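Local coordinates for pectate lyase (Cellvibrio cellulosa, PDB 1GXM), which cleaves pectate (polygalacturonic acid) by anti-beta-elimination, this chain being its family 10 polysaccharide lyase catalytic module, at residues N46-S58 and T70-L83. Residues are numbered along the deposited sequence; the frame is centred on the assembly and turned at random. Where two conformers were deposited one is given.
Sequences NNGGWPKNLDYNS and TIDNGATITEMVFL
Glu79, in the first turn of helix 77-90, packs against one face of the indole of Trp50 from the 46-58 loop. Its CB sits 3.5 Å from the centroid of the six-membered ring, 8° off the normal, a CH-pi contact. CG lies over CE2 and NE1; the bend at chi2 then swings CD over CG of the indole and lays the carboxylate 19° from the ring plane. At the tip, OE2 receives the hydroxyl of Tyr56 (OH to OE2 2.6 Å) on its anti lone pair and also hydrogen-bonds a glycerol, probably from the crystallisation liquor, while OE1 turns back to Thr76 N in a weak bond. Trp50 NE1 bonds Val40 O of helix 37-42, and its CZ2 meets Leu83 CD1 at 3.8 Å. Thr76 OG1 links the backbones, accepting from Trp50 N at 2.9 Å, almost straight at 178°, and donating to Thr70 O; Thr70 N returns a bond to Trp50 O. Farther out, extended Lys52 reaches Asp72 (NZ to OD2 2.9 Å), and Asn73 ND2 meets Asn53 OD1. Ring stack and bonds join loop to helix start; the Tyr56 hydroxyl, less so the Thr76 N-H, would help offset any negative charge on buried Glu79.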
loop_
_atom_site.group_PDB
_atom_site.type_symbol
_atom_site.label_atom_id
_atom_site.label_comp_id
_atom_site.label_asym_id
_atom_site.label_seq_id
_atom_site.Cartn_x
_atom_site.Cartn_y
_atom_site.Cartn_z
ATOM N N ASN A 46 17.584 13.645 6.355
ATOM C CA ASN A 46 18.930 13.082 6.426
ATOM C C ASN A 46 18.917 11.578 6.304
ATOM O O ASN A 46 19.812 10.970 5.713
ATOM C CB ASN A 46 19.621 13.510 7.722
ATOM C CG ASN A 46 19.893 15.008 7.772
ATOM O OD1 ASN A 46 20.186 15.616 6.766
ATOM N ND2 ASN A 46 19.752 15.591 8.942
ATOM N N ASN A 47 17.873 10.959 6.848
ATOM C CA ASN A 47 17.761 9.500 6.815
ATOM C C ASN A 47 17.398 8.912 5.453
ATOM O O ASN A 47 17.424 7.714 5.286
ATOM C CB ASN A 47 16.808 9.003 7.882
ATOM C CG ASN A 47 15.422 9.563 7.743
ATOM O OD1 ASN A 47 14.948 9.854 6.662
ATOM N ND2 ASN A 47 14.745 9.674 8.862
ATOM N N GLY A 48 17.069 9.775 4.507
ATOM C CA GLY A 48 16.696 9.395 3.157
ATOM C C GLY A 48 15.213 9.344 2.875
ATOM O O GLY A 48 14.808 9.231 1.730
ATOM N N GLY A 49 14.406 9.379 3.924
ATOM C CA GLY A 49 12.962 9.422 3.762
ATOM C C GLY A 49 12.470 10.844 3.592
ATOM O O GLY A 49 13.202 11.810 3.801
ATOM N N TRP A 50 11.200 10.973 3.264
ATOM C CA TRP A 50 10.530 12.251 3.226
ATOM C C TRP A 50 9.440 12.328 4.269
ATOM O O TRP A 50 8.850 11.315 4.636
ATOM C CB TRP A 50 9.848 12.506 1.893
ATOM C CG TRP A 50 10.756 13.061 0.827
ATOM C CD1 TRP A 50 10.816 14.344 0.426
ATOM C CD2 TRP A 50 11.684 12.338 0.003
ATOM N NE1 TRP A 50 11.737 14.483 -0.580
ATOM C CE2 TRP A 50 12.286 13.268 -0.861
ATOM C CE3 TRP A 50 12.091 11.002 -0.071
ATOM C CZ2 TRP A 50 13.237 12.907 -1.796
ATOM C CZ3 TRP A 50 13.015 10.647 -1.029
ATOM C CH2 TRP A 50 13.586 11.598 -1.864
ATOM N N PRO A 51 9.141 13.539 4.708
ATOM C CA PRO A 51 7.959 13.759 5.538
ATOM C C PRO A 51 6.752 13.731 4.611
ATOM O O PRO A 51 6.890 13.842 3.390
ATOM C CB PRO A 51 8.180 15.162 6.114
ATOM C CG PRO A 51 9.476 15.603 5.646
ATOM C CD PRO A 51 9.837 14.803 4.423
ATOM N N LYS A 52 5.567 13.588 5.175
ATOM C CA LYS A 52 4.363 13.605 4.351
ATOM C C LYS A 52 3.768 14.996 4.209
ATOM O O LYS A 52 4.133 15.921 4.939
ATOM C CB LYS A 52 3.300 12.651 4.886
ATOM C CG LYS A 52 2.791 12.998 6.249
ATOM C CD LYS A 52 1.626 12.130 6.614
ATOM C CE LYS A 52 1.074 12.451 7.967
ATOM N NZ LYS A 52 -0.080 11.546 8.244
ATOM N N ASN A 53 2.870 15.117 3.240
ATOM C CA ASN A 53 1.937 16.242 3.120
ATOM C C ASN A 53 2.574 17.570 2.727
ATOM O O ASN A 53 1.984 18.624 2.936
ATOM C CB ASN A 53 1.139 16.444 4.420
ATOM C CG ASN A 53 0.283 15.251 4.786
ATOM O OD1 ASN A 53 0.002 14.382 3.963
ATOM N ND2 ASN A 53 -0.139 15.213 6.039
ATOM N N LEU A 54 3.766 17.530 2.154
ATOM C CA LEU A 54 4.387 18.753 1.648
ATOM C C LEU A 54 3.804 19.107 0.283
ATOM O O LEU A 54 3.670 18.246 -0.582
ATOM C CB LEU A 54 5.901 18.588 1.556
ATOM C CG LEU A 54 6.584 18.441 2.925
ATOM C CD1 LEU A 54 7.951 17.792 2.782
ATOM C CD2 LEU A 54 6.707 19.802 3.628
ATOM N N ASP A 55 3.472 20.383 0.104
ATOM C CA ASP A 55 2.851 20.858 -1.134
ATOM C C ASP A 55 3.938 21.270 -2.125
ATOM O O ASP A 55 4.224 22.453 -2.287
ATOM C CB ASP A 55 1.923 22.037 -0.820
ATOM C CG ASP A 55 1.016 22.415 -1.988
ATOM O OD1 ASP A 55 1.139 21.844 -3.102
ATOM O OD2 ASP A 55 0.153 23.318 -1.870
ATOM N N TYR A 56 4.539 20.288 -2.796
ATOM C CA TYR A 56 5.713 20.556 -3.634
ATOM C C TYR A 56 5.423 21.472 -4.794
ATOM O O TYR A 56 6.329 22.121 -5.281
ATOM C CB TYR A 56 6.306 19.284 -4.190
ATOM C CG TYR A 56 6.760 18.323 -3.136
ATOM C CD1 TYR A 56 7.755 18.664 -2.233
ATOM C CD2 TYR A 56 6.200 17.058 -3.047
ATOM C CE1 TYR A 56 8.175 17.768 -1.278
ATOM C CE2 TYR A 56 6.622 16.163 -2.112
ATOM C CZ TYR A 56 7.599 16.516 -1.217
ATOM O OH TYR A 56 8.008 15.623 -0.265
ATOM N N ASN A 57 4.178 21.503 -5.244
ATOM C CA ASN A 57 3.784 22.381 -6.335
ATOM C C ASN A 57 3.685 23.843 -5.945
ATOM O O ASN A 57 3.655 24.705 -6.824
ATOM C CB ASN A 57 2.468 21.907 -6.943
ATOM C CG ASN A 57 2.646 20.660 -7.774
ATOM O OD1 ASN A 57 3.697 20.467 -8.388
ATOM N ND2 ASN A 57 1.634 19.790 -7.779
ATOM N N SER A 58 3.643 24.135 -4.647
ATOM C CA SER A 58 3.557 25.530 -4.199
ATOM C C SER A 58 4.781 26.035 -3.425
ATOM O O SER A 58 5.148 27.202 -3.538
ATOM C CB SER A 58 2.273 25.768 -3.393
ATOM O OG SER A 58 2.131 24.856 -2.328
ATOM N N THR A 70 8.541 8.842 6.254
ATOM C CA THR A 70 7.294 8.130 6.270
ATOM C C THR A 70 6.933 7.603 4.909
ATOM O O THR A 70 7.349 8.127 3.887
ATOM C CB THR A 70 6.175 9.015 6.846
ATOM O OG1 THR A 70 4.971 8.248 6.984
ATOM C CG2 THR A 70 5.815 10.158 5.955
ATOM N N ILE A 71 6.156 6.524 4.921
ATOM C CA ILE A 71 5.533 5.997 3.713
ATOM C C ILE A 71 4.020 6.217 3.724
ATOM O O ILE A 71 3.296 5.656 2.908
ATOM C CB ILE A 71 5.878 4.517 3.514
ATOM C CG1 ILE A 71 5.486 3.686 4.715
ATOM C CG2 ILE A 71 7.363 4.373 3.243
ATOM C CD1 ILE A 71 5.494 2.190 4.444
ATOM N N ASP A 72 3.548 7.061 4.622
ATOM C CA ASP A 72 2.145 7.430 4.618
ATOM C C ASP A 72 1.862 8.440 3.519
ATOM O O ASP A 72 2.714 9.236 3.146
ATOM C CB ASP A 72 1.742 7.984 5.954
ATOM C CG ASP A 72 0.246 8.125 6.097
ATOM O OD1 ASP A 72 -0.527 7.364 5.458
ATOM O OD2 ASP A 72 -0.200 9.007 6.817
ATOM N N ASN A 73 0.640 8.400 3.005
ATOM C CA ASN A 73 0.208 9.372 1.995
ATOM C C ASN A 73 1.182 9.474 0.817
ATOM O O ASN A 73 1.448 10.572 0.320
ATOM C CB ASN A 73 -0.059 10.738 2.627
ATOM C CG ASN A 73 -0.981 11.613 1.771
ATOM O OD1 ASN A 73 -1.734 11.104 0.934
ATOM N ND2 ASN A 73 -0.928 12.929 1.990
ATOM N N GLY A 74 1.714 8.327 0.405
ATOM C CA GLY A 74 2.605 8.221 -0.742
ATOM C C GLY A 74 3.993 8.764 -0.510
ATOM O O GLY A 74 4.809 8.786 -1.421
ATOM N N ALA A 75 4.282 9.222 0.696
ATOM C CA ALA A 75 5.573 9.824 0.961
ATOM C C ALA A 75 6.692 8.805 0.798
ATOM O O ALA A 75 6.503 7.606 0.996
ATOM C CB ALA A 75 5.614 10.430 2.322
ATOM N N THR A 76 7.853 9.345 0.431
ATOM C CA THR A 76 9.102 8.640 0.219
ATOM C C THR A 76 9.047 7.817 -1.054
ATOM O O THR A 76 9.859 8.006 -1.965
ATOM C CB THR A 76 9.514 7.791 1.424
ATOM O OG1 THR A 76 9.682 8.654 2.556
ATOM C CG2 THR A 76 10.906 7.184 1.192
ATOM N N ILE A 77 8.079 6.923 -1.135
ATOM C CA ILE A 77 7.970 6.033 -2.274
ATOM C C ILE A 77 7.685 6.801 -3.558
ATOM O O ILE A 77 8.238 6.470 -4.607
ATOM C CB ILE A 77 6.957 4.889 -2.014
ATOM C CG1 ILE A 77 5.559 5.410 -1.674
ATOM C CG2 ILE A 77 7.510 3.996 -0.916
ATOM C CD1 ILE A 77 4.487 4.317 -1.573
ATOM N N THR A 78 6.883 7.847 -3.485
ATOM C CA THR A 78 6.571 8.621 -4.676
ATOM C C THR A 78 7.769 9.476 -5.052
ATOM O O THR A 78 8.193 9.481 -6.195
ATOM C CB THR A 78 5.368 9.502 -4.443
ATOM O OG1 THR A 78 4.260 8.711 -3.995
ATOM C CG2 THR A 78 4.917 10.120 -5.751
ATOM N N GLU A 79 8.306 10.203 -4.084
ATOM C CA GLU A 79 9.456 11.071 -4.328
ATOM C C GLU A 79 10.622 10.306 -4.924
ATOM O O GLU A 79 11.288 10.787 -5.849
ATOM C CB GLU A 79 9.916 11.765 -3.035
ATOM C CG GLU A 79 8.983 12.848 -2.530
ATOM C CD GLU A 79 7.888 12.358 -1.624
ATOM O OE1 GLU A 79 7.595 11.150 -1.613
ATOM O OE2 GLU A 79 7.300 13.196 -0.922
ATOM N N MET A 80 10.883 9.109 -4.433
ATOM C CA MET A 80 12.068 8.384 -4.896
ATOM C C MET A 80 11.885 7.882 -6.324
ATOM O O MET A 80 12.853 7.856 -7.092
ATOM C CB MET A 80 12.507 7.292 -3.932
ATOM C CG MET A 80 11.878 5.978 -4.174
ATOM S SD MET A 80 11.893 5.062 -2.708
ATOM C CE MET A 80 13.377 4.099 -2.907
ATOM N N VAL A 81 10.664 7.498 -6.692
ATOM C CA VAL A 81 10.412 7.016 -8.037
ATOM C C VAL A 81 10.550 8.203 -8.985
ATOM O O VAL A 81 11.193 8.127 -10.030
ATOM C CB VAL A 81 9.025 6.363 -8.147
ATOM C CG1 VAL A 81 8.652 6.105 -9.599
ATOM C CG2 VAL A 81 8.997 5.060 -7.353
ATOM N N PHE A 82 9.933 9.314 -8.608
ATOM C CA PHE A 82 10.028 10.552 -9.353
ATOM C C PHE A 82 11.465 10.985 -9.573
ATOM O O PHE A 82 11.877 11.257 -10.706
ATOM C CB PHE A 82 9.226 11.610 -8.607
ATOM C CG PHE A 82 9.431 12.993 -9.120
ATOM C CD1 PHE A 82 8.988 13.356 -10.384
ATOM C CD2 PHE A 82 10.067 13.931 -8.333
ATOM C CE1 PHE A 82 9.187 14.655 -10.840
ATOM C CE2 PHE A 82 10.258 15.206 -8.767
ATOM C CZ PHE A 82 9.813 15.578 -10.015
ATOM N N LEU A 83 12.267 11.006 -8.525
ATOM C CA LEU A 83 13.636 11.490 -8.685
ATOM C C LEU A 83 14.483 10.480 -9.446
ATOM O O LEU A 83 15.443 10.849 -10.104
ATOM C CB LEU A 83 14.270 11.826 -7.340
ATOM C CG LEU A 83 13.682 13.033 -6.618
ATOM C CD1 LEU A 83 14.446 13.295 -5.370
ATOM C CD2 LEU A 83 13.663 14.243 -7.511
HETATM O O HOH W 1 2.882 12.836 1.348
#